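Local coordinates for protein restriction endonuclease EcoP15I, restriction subunit (Escherichia coli, PDB 4ZCF) that cleaves DNA 25-27 base pairs downstream of one of two inversely oriented 5'-CAGCAG-3' sites, working as the restriction subunit together with the Mod subunits, at residues C[118-123]-C[146-151]; C[125-130]-C[183-188]; C[689-694]-C[790-795]; C[697-702]-C[765-770]. All blocks are in the same frame, centred on the assembly; numbering follows the deposited sequence.

Contact 1: residues C[118-123]-C[146-151]; sequences SIKAGT and TYVVES. With AMP (adenosine monophosphate), chain H; nucleotides of chain E.
Lys120 reaches from helix 117-128 to the backbone of segment 146-151, where its ammonium binds the carbonyl of Val149. CB already points toward the strand, and CG stands anti to the backbone N (chi1 -163°), leading outward from the helix. The bend at chi3 (96°) then turns the tip. CD skirts Val149 O; CE lies 4.1 Å from Val148 CG1, the aliphatic lysine crossing that valine at a slant; and NZ donates to Val149 O at 2.7 Å. The donor sits in the carbonyl plane, with a C=O...N angle of 153°. NZ also binds Asn187 OD1, so two acceptors fix this buried amine. With a methionine in place of Lys120, Val149 O and Asn187 OD1 would probably both be left without their shared ammonium donor.

The two segments carry ligands at separate places. Gly122 O takes a weak bond from AMP O3' (3.0 Å), and Ile119 CG2 approaches AMP O3P at 3.4 Å. At the other end, Ser151 OG donates to OP2 of DA7 of chain E (2.6 Å). A helix lying against a parallel sheet, with nucleotide at one side and DNA phosphates near the strand ends, is characteristic of the RecA-like P-loop fold of helicases.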
# COMPACT_ATOMS: atom_id res chain seq x y z
N SER C 118 -9.57 15.66 -16.00
CA SER C 118 -11.03 15.52 -16.04
C SER C 118 -11.45 14.38 -16.98
O SER C 118 -12.38 13.62 -16.66
CB SER C 118 -11.68 16.82 -16.49
OG SER C 118 -11.17 17.96 -15.80
N ILE C 119 -10.79 14.26 -18.13
CA ILE C 119 -11.02 13.17 -19.08
C ILE C 119 -10.48 11.88 -18.43
O ILE C 119 -11.14 10.84 -18.52
CB ILE C 119 -10.42 13.47 -20.49
CG1 ILE C 119 -11.07 14.71 -21.14
CG2 ILE C 119 -10.54 12.24 -21.41
CD1 ILE C 119 -10.33 15.25 -22.46
N LYS C 120 -9.34 11.95 -17.71
CA LYS C 120 -8.79 10.78 -16.99
C LYS C 120 -9.76 10.30 -15.93
O LYS C 120 -10.03 9.11 -15.88
CB LYS C 120 -7.42 11.10 -16.35
CG LYS C 120 -6.62 9.84 -15.96
CD LYS C 120 -5.19 10.17 -15.58
CE LYS C 120 -4.99 10.32 -14.09
NZ LYS C 120 -3.56 10.57 -13.77
N ALA C 121 -10.34 11.21 -15.14
CA ALA C 121 -11.32 10.89 -14.10
C ALA C 121 -12.63 10.33 -14.68
O ALA C 121 -13.15 9.35 -14.14
CB ALA C 121 -11.59 12.11 -13.22
N GLY C 122 -13.11 10.92 -15.77
CA GLY C 122 -14.32 10.49 -16.47
C GLY C 122 -14.17 9.17 -17.20
O GLY C 122 -15.09 8.36 -17.19
N THR C 123 -13.00 8.94 -17.83
CA THR C 123 -12.69 7.69 -18.55
C THR C 123 -12.60 6.52 -17.55
O THR C 123 -13.19 5.47 -17.78
CB THR C 123 -11.40 7.85 -19.43
OG1 THR C 123 -11.62 8.90 -20.37
CG2 THR C 123 -11.02 6.58 -20.16
N THR C 146 -8.12 -2.36 -14.90
CA THR C 146 -7.74 -0.98 -15.19
C THR C 146 -6.62 -0.54 -14.26
O THR C 146 -6.69 -0.77 -13.06
CB THR C 146 -9.00 -0.09 -15.29
OG1 THR C 146 -8.64 1.27 -15.55
CG2 THR C 146 -9.88 -0.17 -14.07
N TYR C 147 -5.55 0.01 -14.85
CA TYR C 147 -4.34 0.48 -14.17
C TYR C 147 -4.25 1.95 -14.48
O TYR C 147 -4.05 2.34 -15.63
CB TYR C 147 -3.09 -0.29 -14.67
CG TYR C 147 -3.27 -1.79 -14.67
CD1 TYR C 147 -3.78 -2.45 -15.78
CD2 TYR C 147 -2.97 -2.55 -13.54
CE1 TYR C 147 -3.99 -3.83 -15.77
CE2 TYR C 147 -3.16 -3.93 -13.53
CZ TYR C 147 -3.70 -4.56 -14.64
OH TYR C 147 -3.92 -5.91 -14.63
N VAL C 148 -4.44 2.78 -13.46
CA VAL C 148 -4.45 4.22 -13.64
C VAL C 148 -3.13 4.79 -13.18
O VAL C 148 -2.78 4.61 -12.03
CB VAL C 148 -5.67 4.87 -12.93
CG1 VAL C 148 -5.80 6.35 -13.30
CG2 VAL C 148 -6.95 4.12 -13.26
N VAL C 149 -2.39 5.47 -14.10
CA VAL C 149 -1.11 6.14 -13.82
C VAL C 149 -1.42 7.46 -13.11
O VAL C 149 -2.05 8.35 -13.70
CB VAL C 149 -0.22 6.33 -15.07
CG1 VAL C 149 1.06 7.10 -14.72
CG2 VAL C 149 0.13 4.99 -15.71
N GLU C 150 -1.00 7.57 -11.84
CA GLU C 150 -1.24 8.74 -10.99
C GLU C 150 0.05 9.30 -10.43
O GLU C 150 0.91 8.56 -9.97
CB GLU C 150 -2.17 8.36 -9.82
CG GLU C 150 -3.55 7.86 -10.24
CD GLU C 150 -4.18 6.93 -9.23
OE1 GLU C 150 -5.17 7.34 -8.58
OE2 GLU C 150 -3.69 5.78 -9.09
N SER C 151 0.16 10.64 -10.45
CA SER C 151 1.29 11.37 -9.89
C SER C 151 1.25 11.16 -8.36
O SER C 151 0.18 11.25 -7.76
CB SER C 151 1.14 12.85 -10.23
OG SER C 151 2.09 13.66 -9.57
P AMP H . -14.24 11.56 -23.03
O1P AMP H . -13.45 12.80 -23.20
O2P AMP H . -14.65 11.22 -24.41
O3P AMP H . -13.23 10.52 -22.69
O5' AMP H . -15.41 11.67 -21.94
C5' AMP H . -16.75 11.40 -22.31
C4' AMP H . -17.51 10.77 -21.19
O4' AMP H . -18.87 10.48 -21.60
C3' AMP H . -16.91 9.45 -20.82
O3' AMP H . -15.97 9.65 -19.77
C2' AMP H . -18.04 8.59 -20.44
O2' AMP H . -18.27 8.65 -19.03
C1' AMP H . -19.24 9.15 -21.14
N9 AMP H . -19.74 8.35 -22.18
C8 AMP H . -19.08 8.13 -23.30
N7 AMP H . -19.83 7.35 -24.13
C5 AMP H . -21.10 7.13 -23.43
C6 AMP H . -22.33 6.45 -23.65
N6 AMP H . -22.55 5.74 -24.86
N1 AMP H . -23.28 6.49 -22.69
C2 AMP H . -23.11 7.13 -21.55
N3 AMP H . -21.98 7.79 -21.26
C4 AMP H . -20.95 7.83 -22.14
P DA E 7 5.59 13.53 -11.37
OP1 DA E 7 6.33 12.45 -12.04
OP2 DA E 7 4.53 13.15 -10.40
O5' DA E 7 6.63 14.53 -10.68
C5' DA E 7 7.66 15.16 -11.45
C4' DA E 7 8.60 15.94 -10.56
O4' DA E 7 8.02 17.22 -10.19
C3' DA E 7 9.06 15.25 -9.28
O3' DA E 7 10.49 15.30 -9.21
C2' DA E 7 8.32 15.99 -8.16
C1' DA E 7 8.00 17.35 -8.78
N9 DA E 7 6.73 17.96 -8.43
C8 DA E 7 5.49 17.39 -8.28
N7 DA E 7 4.53 18.26 -8.02
C5 DA E 7 5.18 19.47 -8.01
C6 DA E 7 4.76 20.79 -7.75
N6 DA E 7 3.49 21.14 -7.47
N1 DA E 7 5.70 21.77 -7.84
C2 DA E 7 6.98 21.46 -8.09
N3 DA E 7 7.48 20.26 -8.36
C4 DA E 7 6.53 19.31 -8.30
P DT E 6 -0.39 15.31 -13.22
OP1 DT E 6 -0.62 13.98 -13.82
OP2 DT E 6 -0.94 15.58 -11.88
O5' DT E 6 1.16 15.57 -13.10
C5' DT E 6 2.10 15.67 -14.15
C4' DT E 6 3.49 15.97 -13.59
O4' DT E 6 3.66 17.39 -13.34
C3' DT E 6 3.82 15.26 -12.29
O3' DT E 6 5.02 14.55 -12.47
C2' DT E 6 3.87 16.36 -11.22
C1' DT E 6 4.20 17.59 -12.05
N1 DT E 6 3.71 18.91 -11.53
C2 DT E 6 4.57 19.98 -11.56
O2 DT E 6 5.72 19.89 -11.93
N3 DT E 6 4.03 21.17 -11.12
C4 DT E 6 2.74 21.41 -10.65
O4 DT E 6 2.39 22.53 -10.26
C5 DT E 6 1.87 20.26 -10.68
C7 DT E 6 0.44 20.40 -10.22
C6 DT E 6 2.39 19.09 -11.12

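Contact 2: residues C[125-130]-C[183-188]; sequences NFLKSD and VLVINS. With AMP (adenosine monophosphate), chain H; nucleotides of chain E.
Phe126, next to the Leu127 that packs on Val183 and Val185, turns one face of its ring to AMP. Over that face AMP C4 stands 4.2 Å above the plane, displaced toward the rim. The ribose joins in beside the base: Phe126 CD2 lies 3.8 Å from AMP C2', and Phe126 CB lies 3.6 Å from AMP O2'. With CG anti to the backbone N (chi1 -169°), the ring leaves the helix in the direction of the nucleotide, which agrees with Phe126 being an AMP-binding residue.

The second flat group, the amide of Asn187, serves the DNA. Its ND2 donates to OP1 of DT6 of chain E at 3.1 Å, with an N-H...O angle of 162°, at the N-cap position of helix 188-191.

Between these two sites the contact itself is purely apolar. Leu127 CD1 meets Val185 CG2 at 3.7 Å, the two side chains sliding past each other in opposite directions, while Leu127 CD2 reaches Val183 CG1 more loosely at 4.5 Å. Both valines point at the helix from the same strand, and the leucine's two branches divide between them. Just beyond, Ser129 OG donates to Phe126 O (2.7 Å) where helix 117-128 gives way to helix 130-140.

Leu127 thereby anchors helix 117-128 on the parallel sheet: besides strand 180-186 it touches Ile112 of strand 109-113 and Leu144 of strand 143-148, and it packs on Ile95 of helix 90-105, which also meets Phe126.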
# COMPACT_ATOMS: atom_id res chain seq x y z
N ASN C 125 -13.85 6.39 -14.34
CA ASN C 125 -15.17 6.23 -13.73
C ASN C 125 -16.02 5.27 -14.57
O ASN C 125 -16.51 4.27 -14.06
CB ASN C 125 -15.85 7.61 -13.62
CG ASN C 125 -17.01 7.69 -12.66
OD1 ASN C 125 -16.86 8.12 -11.52
ND2 ASN C 125 -18.19 7.30 -13.12
N PHE C 126 -16.13 5.56 -15.87
CA PHE C 126 -16.87 4.76 -16.85
C PHE C 126 -16.34 3.33 -16.93
O PHE C 126 -17.14 2.40 -16.88
CB PHE C 126 -16.80 5.45 -18.23
CG PHE C 126 -17.73 4.90 -19.29
CD1 PHE C 126 -19.03 4.51 -18.97
CD2 PHE C 126 -17.33 4.84 -20.62
CE1 PHE C 126 -19.89 4.01 -19.95
CE2 PHE C 126 -18.20 4.37 -21.61
CZ PHE C 126 -19.46 3.95 -21.27
N LEU C 127 -15.01 3.15 -17.01
CA LEU C 127 -14.31 1.86 -17.08
C LEU C 127 -14.54 0.98 -15.88
O LEU C 127 -14.62 -0.24 -16.03
CB LEU C 127 -12.81 2.06 -17.28
CG LEU C 127 -12.35 2.34 -18.71
CD1 LEU C 127 -10.98 2.99 -18.72
CD2 LEU C 127 -12.34 1.07 -19.55
N LYS C 128 -14.65 1.58 -14.68
CA LYS C 128 -14.86 0.88 -13.41
C LYS C 128 -16.34 0.64 -13.04
O LYS C 128 -16.62 -0.13 -12.13
CB LYS C 128 -14.13 1.63 -12.28
CG LYS C 128 -12.61 1.54 -12.37
CD LYS C 128 -11.93 2.08 -11.12
CE LYS C 128 -10.45 1.85 -11.16
NZ LYS C 128 -9.70 2.88 -10.39
N SER C 129 -17.27 1.32 -13.72
CA SER C 129 -18.70 1.23 -13.42
C SER C 129 -19.25 -0.15 -13.64
O SER C 129 -18.90 -0.80 -14.62
CB SER C 129 -19.51 2.26 -14.19
OG SER C 129 -19.50 1.98 -15.58
N ASP C 130 -20.14 -0.58 -12.74
CA ASP C 130 -20.81 -1.88 -12.76
C ASP C 130 -21.65 -2.08 -14.03
O ASP C 130 -21.62 -3.17 -14.60
CB ASP C 130 -21.68 -2.04 -11.51
N VAL C 183 -5.87 -2.75 -19.12
CA VAL C 183 -5.83 -1.40 -19.68
C VAL C 183 -5.15 -0.30 -18.83
O VAL C 183 -5.53 -0.06 -17.68
CB VAL C 183 -7.19 -0.99 -20.34
CG1 VAL C 183 -8.30 -0.84 -19.31
CG2 VAL C 183 -7.04 0.28 -21.16
N LEU C 184 -4.14 0.36 -19.42
CA LEU C 184 -3.41 1.46 -18.80
C LEU C 184 -3.98 2.82 -19.18
O LEU C 184 -3.86 3.25 -20.33
CB LEU C 184 -1.91 1.40 -19.13
CG LEU C 184 -1.03 2.34 -18.29
CD1 LEU C 184 -0.78 1.78 -16.91
CD2 LEU C 184 0.29 2.60 -18.97
N VAL C 185 -4.58 3.51 -18.22
CA VAL C 185 -5.10 4.86 -18.43
C VAL C 185 -4.02 5.85 -17.91
O VAL C 185 -3.61 5.77 -16.75
CB VAL C 185 -6.49 5.09 -17.80
CG1 VAL C 185 -7.11 6.40 -18.28
CG2 VAL C 185 -7.42 3.91 -18.08
N ILE C 186 -3.53 6.74 -18.80
CA ILE C 186 -2.47 7.74 -18.55
C ILE C 186 -2.79 9.08 -19.24
O ILE C 186 -3.29 9.09 -20.36
CB ILE C 186 -1.07 7.17 -18.98
CG1 ILE C 186 0.09 8.08 -18.51
CG2 ILE C 186 -1.01 6.89 -20.50
CD1 ILE C 186 1.47 7.40 -18.47
N ASN C 187 -2.50 10.19 -18.56
CA ASN C 187 -2.70 11.55 -19.07
C ASN C 187 -1.38 12.09 -19.66
O ASN C 187 -0.38 11.40 -19.60
CB ASN C 187 -3.30 12.49 -18.01
CG ASN C 187 -2.45 12.69 -16.79
OD1 ASN C 187 -2.08 11.73 -16.09
ND2 ASN C 187 -2.15 13.95 -16.49
N SER C 188 -1.42 13.26 -20.31
CA SER C 188 -0.27 13.89 -20.97
C SER C 188 0.85 14.29 -20.01
O SER C 188 2.03 14.12 -20.36
CB SER C 188 -0.71 15.10 -21.78
OG SER C 188 -1.59 14.69 -22.80
P AMP H . -14.24 11.56 -23.03
O1P AMP H . -13.45 12.80 -23.20
O2P AMP H . -14.65 11.22 -24.41
O3P AMP H . -13.23 10.52 -22.69
O5' AMP H . -15.41 11.67 -21.94
C5' AMP H . -16.75 11.40 -22.31
C4' AMP H . -17.51 10.77 -21.19
O4' AMP H . -18.87 10.48 -21.60
C3' AMP H . -16.91 9.45 -20.82
O3' AMP H . -15.97 9.65 -19.77
C2' AMP H . -18.04 8.59 -20.44
O2' AMP H . -18.27 8.65 -19.03
C1' AMP H . -19.24 9.15 -21.14
N9 AMP H . -19.74 8.35 -22.18
C8 AMP H . -19.08 8.13 -23.30
N7 AMP H . -19.83 7.35 -24.13
C5 AMP H . -21.10 7.13 -23.43
C6 AMP H . -22.33 6.45 -23.65
N6 AMP H . -22.55 5.74 -24.86
N1 AMP H . -23.28 6.49 -22.69
C2 AMP H . -23.11 7.13 -21.55
N3 AMP H . -21.98 7.79 -21.26
C4 AMP H . -20.95 7.83 -22.14
P DT E 6 -0.39 15.31 -13.22
OP1 DT E 6 -0.62 13.98 -13.82
OP2 DT E 6 -0.94 15.58 -11.88
O5' DT E 6 1.16 15.57 -13.10
C5' DT E 6 2.10 15.67 -14.15
C4' DT E 6 3.49 15.97 -13.59
O4' DT E 6 3.66 17.39 -13.34
C3' DT E 6 3.82 15.26 -12.29
O3' DT E 6 5.02 14.55 -12.47
C2' DT E 6 3.87 16.36 -11.22
C1' DT E 6 4.20 17.59 -12.05
N1 DT E 6 3.71 18.91 -11.53
C2 DT E 6 4.57 19.98 -11.56
O2 DT E 6 5.72 19.89 -11.93
N3 DT E 6 4.03 21.17 -11.12
C4 DT E 6 2.74 21.41 -10.65
O4 DT E 6 2.39 22.53 -10.26
C5 DT E 6 1.87 20.26 -10.68
C7 DT E 6 0.44 20.40 -10.22
C6 DT E 6 2.39 19.09 -11.12

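Contact 3: residues C[689-694]-C[790-795]; sequences SEFLSI and SGFSKY
Phe691 and Phe792 meet where two steeply crossed helices, 688-701 and 782-798, pack in the helical region that follows the helicase-like domain in the chain. The local axes make an angle of 108° and come no closer than 13.7 Å, a separation wide enough that large side chains, and not backbone, must span it.

The ring atoms CZ of Phe691 and CZ of Phe792 approach to 4.0 Å. Relative to the Phe792 ring, Phe691 CZ lies at the edge, near the ring plane; the side chains cross obliquely, so this is a van der Waals meeting of ring corners and not a stack. Each ring has CG anti to its backbone N (chi1 -169° in Phe691, -172° in Phe792), which extends it away from its own helix and explains how the gap is bridged.

The carbonyl of Ile694 forms the second point of contact. Its O lies 4.5 Å from Phe792 CE1, again near the plane of that ring at its edge, and 4.2 Å from Tyr795 CE1. The partners are ring carbons, so these are loose van der Waals contacts. One turn of helix 688-701 is additionally tied internally, Ser693 OG donating to Glu690 O at 2.7 Å.

Around this pair, Phe792 also meets Phe695, edge to face, and Phe698, both farther along helix 688-701. Phe691 and Phe792 each pack on Met621 of a neighbouring subunit, and Leu692 rests on Val766 of helix 760-769, so helix 688-701 contacts both of the other helices.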
# COMPACT_ATOMS: atom_id res chain seq x y z
N SER C 689 -36.49 -31.57 -31.99
CA SER C 689 -36.13 -32.47 -33.09
C SER C 689 -36.70 -31.91 -34.41
O SER C 689 -36.03 -31.97 -35.45
CB SER C 689 -36.66 -33.88 -32.84
OG SER C 689 -36.30 -34.37 -31.56
N GLU C 690 -37.91 -31.29 -34.33
CA GLU C 690 -38.56 -30.62 -35.46
C GLU C 690 -37.81 -29.33 -35.83
O GLU C 690 -37.61 -29.08 -37.02
CB GLU C 690 -40.04 -30.35 -35.14
CG GLU C 690 -40.88 -29.93 -36.34
CD GLU C 690 -42.24 -29.37 -36.00
OE1 GLU C 690 -43.06 -30.10 -35.40
OE2 GLU C 690 -42.50 -28.19 -36.34
N PHE C 691 -37.39 -28.52 -34.81
CA PHE C 691 -36.62 -27.28 -35.02
C PHE C 691 -35.25 -27.58 -35.65
O PHE C 691 -34.79 -26.82 -36.51
CB PHE C 691 -36.43 -26.51 -33.69
CG PHE C 691 -35.87 -25.11 -33.88
CD1 PHE C 691 -34.50 -24.90 -33.94
CD2 PHE C 691 -36.72 -24.02 -34.06
CE1 PHE C 691 -33.98 -23.62 -34.18
CE2 PHE C 691 -36.20 -22.74 -34.28
CZ PHE C 691 -34.84 -22.55 -34.34
N LEU C 692 -34.59 -28.66 -35.17
CA LEU C 692 -33.28 -29.13 -35.59
C LEU C 692 -33.21 -29.28 -37.12
O LEU C 692 -32.25 -28.81 -37.74
CB LEU C 692 -32.99 -30.49 -34.90
CG LEU C 692 -31.52 -30.89 -34.75
CD1 LEU C 692 -31.22 -31.30 -33.35
CD2 LEU C 692 -31.19 -32.03 -35.67
N SER C 693 -34.27 -29.88 -37.72
CA SER C 693 -34.40 -30.10 -39.16
C SER C 693 -34.57 -28.81 -39.96
O SER C 693 -34.13 -28.75 -41.11
CB SER C 693 -35.53 -31.08 -39.45
OG SER C 693 -36.80 -30.56 -39.07
N ILE C 694 -35.17 -27.76 -39.36
CA ILE C 694 -35.38 -26.45 -40.00
C ILE C 694 -34.04 -25.70 -40.12
O ILE C 694 -33.73 -25.14 -41.18
CB ILE C 694 -36.50 -25.65 -39.29
CG1 ILE C 694 -37.85 -26.42 -39.36
CG2 ILE C 694 -36.64 -24.23 -39.86
CD1 ILE C 694 -38.85 -26.14 -38.22
N SER C 790 -27.41 -13.36 -40.11
CA SER C 790 -27.97 -12.61 -41.24
C SER C 790 -28.74 -13.54 -42.18
O SER C 790 -29.85 -13.19 -42.61
CB SER C 790 -26.86 -11.90 -42.00
N GLY C 791 -28.17 -14.72 -42.44
CA GLY C 791 -28.73 -15.75 -43.30
C GLY C 791 -29.95 -16.43 -42.74
O GLY C 791 -30.98 -16.49 -43.42
N PHE C 792 -29.86 -16.97 -41.50
CA PHE C 792 -30.98 -17.67 -40.85
C PHE C 792 -32.20 -16.78 -40.64
O PHE C 792 -33.32 -17.25 -40.79
CB PHE C 792 -30.56 -18.39 -39.56
CG PHE C 792 -31.59 -19.30 -38.92
CD1 PHE C 792 -32.04 -20.44 -39.58
CD2 PHE C 792 -32.07 -19.04 -37.64
CE1 PHE C 792 -32.97 -21.30 -38.98
CE2 PHE C 792 -33.00 -19.90 -37.04
CZ PHE C 792 -33.44 -21.03 -37.71
N SER C 793 -31.97 -15.47 -40.36
CA SER C 793 -33.02 -14.47 -40.19
C SER C 793 -33.84 -14.32 -41.48
O SER C 793 -35.07 -14.32 -41.42
CB SER C 793 -32.42 -13.12 -39.79
OG SER C 793 -32.93 -12.66 -38.56
N LYS C 794 -33.14 -14.21 -42.65
CA LYS C 794 -33.75 -14.10 -43.98
C LYS C 794 -34.55 -15.36 -44.32
O LYS C 794 -35.71 -15.26 -44.72
CB LYS C 794 -32.68 -13.85 -45.04
N TYR C 795 -33.94 -16.54 -44.09
CA TYR C 795 -34.55 -17.85 -44.33
C TYR C 795 -35.86 -17.97 -43.57
O TYR C 795 -36.85 -18.39 -44.15
CB TYR C 795 -33.57 -18.98 -43.93
CG TYR C 795 -34.05 -20.37 -44.28
CD1 TYR C 795 -34.95 -21.05 -43.45
CD2 TYR C 795 -33.58 -21.03 -45.41
CE1 TYR C 795 -35.39 -22.33 -43.76
CE2 TYR C 795 -34.00 -22.32 -45.72
CZ TYR C 795 -34.91 -22.97 -44.90
OH TYR C 795 -35.33 -24.24 -45.19

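Contact 4: residues C[697-702]-C[765-770]; sequences SFMLEE and KVFCDI
Ile770, which packs against Met699 and Leu700, donates its backbone N to Val766 O at 2.8 Å, the last turn of helix 760-769. The contact is thus between two helix C-terminal ends, since helix 688-701 also stops here, and it combines apolar packing with a Met-aromatic interaction.

Ile770 CD1 rests in the angle between two consecutive residues of the other helix: Met699 CB lies 3.8 Å from it, and Leu700 CG lies at the same distance, 3.8 Å, from CD1. Leu700 CD2 adds a contact with Ile770 CG1, also 3.8 Å. Leu700 CG stands anti to the carbonyl carbon (chi1 -65°), a placement that brings the branch over to the isoleucine although its CB does not face it. An alanine in place of Ile770 lacks CG1, CG2 and CD1, and would probably open a gap beside Met699 CB and Leu700 CG, leaving the leucine tip freer to turn.

Neighbours reinforce the join: Asp769 OD2 forms a salt bridge with Lys696 NZ, and Phe767 packs on Phe748 and Leu752 of helix 745-756.

Met699 bends at chi2 (58°), and its thioether comes to the rim of the Phe767 ring. SD is 5.5 Å from the ring centroid, 85° off the normal, and the methyl CE touches Phe767 CE1 at 3.6 Å, near the ring plane.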
# COMPACT_ATOMS: atom_id res chain seq x y z
N SER C 697 -31.71 -27.59 -42.81
CA SER C 697 -32.08 -27.25 -44.19
C SER C 697 -31.40 -25.95 -44.63
O SER C 697 -30.77 -25.94 -45.69
CB SER C 697 -33.60 -27.13 -44.32
OG SER C 697 -34.22 -28.38 -44.04
N PHE C 698 -31.49 -24.89 -43.78
CA PHE C 698 -30.85 -23.59 -44.01
C PHE C 698 -29.32 -23.76 -44.09
O PHE C 698 -28.67 -23.12 -44.93
CB PHE C 698 -31.24 -22.59 -42.89
CG PHE C 698 -30.14 -21.62 -42.51
CD1 PHE C 698 -29.87 -20.51 -43.29
CD2 PHE C 698 -29.34 -21.86 -41.39
CE1 PHE C 698 -28.80 -19.66 -42.98
CE2 PHE C 698 -28.29 -20.99 -41.07
CZ PHE C 698 -28.04 -19.89 -41.86
N MET C 699 -28.75 -24.59 -43.20
CA MET C 699 -27.32 -24.85 -43.12
C MET C 699 -26.75 -25.50 -44.39
O MET C 699 -25.65 -25.14 -44.81
CB MET C 699 -27.00 -25.68 -41.87
CG MET C 699 -25.70 -25.28 -41.21
SD MET C 699 -25.64 -23.54 -40.71
CE MET C 699 -23.93 -23.32 -40.72
N LEU C 700 -27.51 -26.45 -45.00
CA LEU C 700 -27.14 -27.18 -46.22
C LEU C 700 -27.30 -26.30 -47.48
O LEU C 700 -26.46 -26.38 -48.38
CB LEU C 700 -27.96 -28.48 -46.35
CG LEU C 700 -27.73 -29.56 -45.29
CD1 LEU C 700 -28.95 -30.45 -45.14
CD2 LEU C 700 -26.50 -30.40 -45.59
N GLU C 701 -28.37 -25.46 -47.52
CA GLU C 701 -28.67 -24.51 -48.60
C GLU C 701 -27.58 -23.44 -48.68
O GLU C 701 -27.26 -22.98 -49.78
CB GLU C 701 -30.02 -23.85 -48.35
N GLU C 702 -27.00 -23.06 -47.52
CA GLU C 702 -25.93 -22.06 -47.41
C GLU C 702 -24.54 -22.73 -47.23
O GLU C 702 -23.71 -22.25 -46.46
CB GLU C 702 -26.23 -21.09 -46.27
N LYS C 765 -25.56 -30.77 -32.74
CA LYS C 765 -26.15 -31.95 -33.39
C LYS C 765 -26.15 -31.82 -34.91
O LYS C 765 -25.73 -32.76 -35.59
CB LYS C 765 -27.57 -32.24 -32.86
CG LYS C 765 -27.59 -33.14 -31.63
CD LYS C 765 -28.97 -33.17 -30.97
CE LYS C 765 -28.92 -33.49 -29.50
NZ LYS C 765 -28.52 -34.90 -29.23
N VAL C 766 -26.59 -30.66 -35.44
CA VAL C 766 -26.61 -30.39 -36.88
C VAL C 766 -25.19 -30.36 -37.45
O VAL C 766 -24.92 -31.10 -38.40
CB VAL C 766 -27.47 -29.17 -37.31
CG1 VAL C 766 -28.95 -29.43 -37.07
CG2 VAL C 766 -27.03 -27.89 -36.62
N PHE C 767 -24.27 -29.61 -36.80
CA PHE C 767 -22.86 -29.52 -37.20
C PHE C 767 -22.17 -30.90 -37.21
O PHE C 767 -21.24 -31.11 -37.99
CB PHE C 767 -22.08 -28.51 -36.33
CG PHE C 767 -22.49 -27.05 -36.42
CD1 PHE C 767 -23.08 -26.54 -37.57
CD2 PHE C 767 -22.23 -26.17 -35.38
CE1 PHE C 767 -23.44 -25.20 -37.66
CE2 PHE C 767 -22.59 -24.83 -35.46
CZ PHE C 767 -23.19 -24.35 -36.60
N CYS C 768 -22.65 -31.85 -36.39
CA CYS C 768 -22.13 -33.21 -36.33
C CYS C 768 -22.57 -33.98 -37.57
O CYS C 768 -21.75 -34.69 -38.17
CB CYS C 768 -22.58 -33.92 -35.06
SG CYS C 768 -21.51 -33.62 -33.63
N ASP C 769 -23.86 -33.83 -37.97
CA ASP C 769 -24.47 -34.45 -39.15
C ASP C 769 -23.88 -33.85 -40.45
O ASP C 769 -23.30 -34.58 -41.26
CB ASP C 769 -26.00 -34.25 -39.11
CG ASP C 769 -26.72 -35.01 -38.01
OD1 ASP C 769 -26.45 -36.23 -37.85
OD2 ASP C 769 -27.58 -34.41 -37.33
N ILE C 770 -24.00 -32.51 -40.60
CA ILE C 770 -23.54 -31.68 -41.72
C ILE C 770 -22.12 -32.00 -42.23
O ILE C 770 -21.21 -32.27 -41.43
CB ILE C 770 -23.81 -30.18 -41.37
CG1 ILE C 770 -24.77 -29.50 -42.35
CG2 ILE C 770 -22.57 -29.32 -41.06
CD1 ILE C 770 -26.17 -29.42 -41.85

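The four contacts form two pairs. Contacts 1 and 2, centres 5 Å apart, both use helix 117-128 and adjacent strands of one parallel sheet; their segments alternate along the chain, and the backbone of Tyr147 hydrogen-bonds to Val183 and Val185. Both touch AMP and DNA, which is consistent with this helix and sheet connecting the nucleotide cleft to the DNA in the helicase-like domain. Later in the chain, contact 4 is nested within the loop closed by contact 3; their centres lie 10 Å apart and they share helix 688-701. Contacts 1 and 3 have centres 47 Å apart, which places the helical pair well away from the nucleotide, and contact 3 abuts a neighbouring subunit.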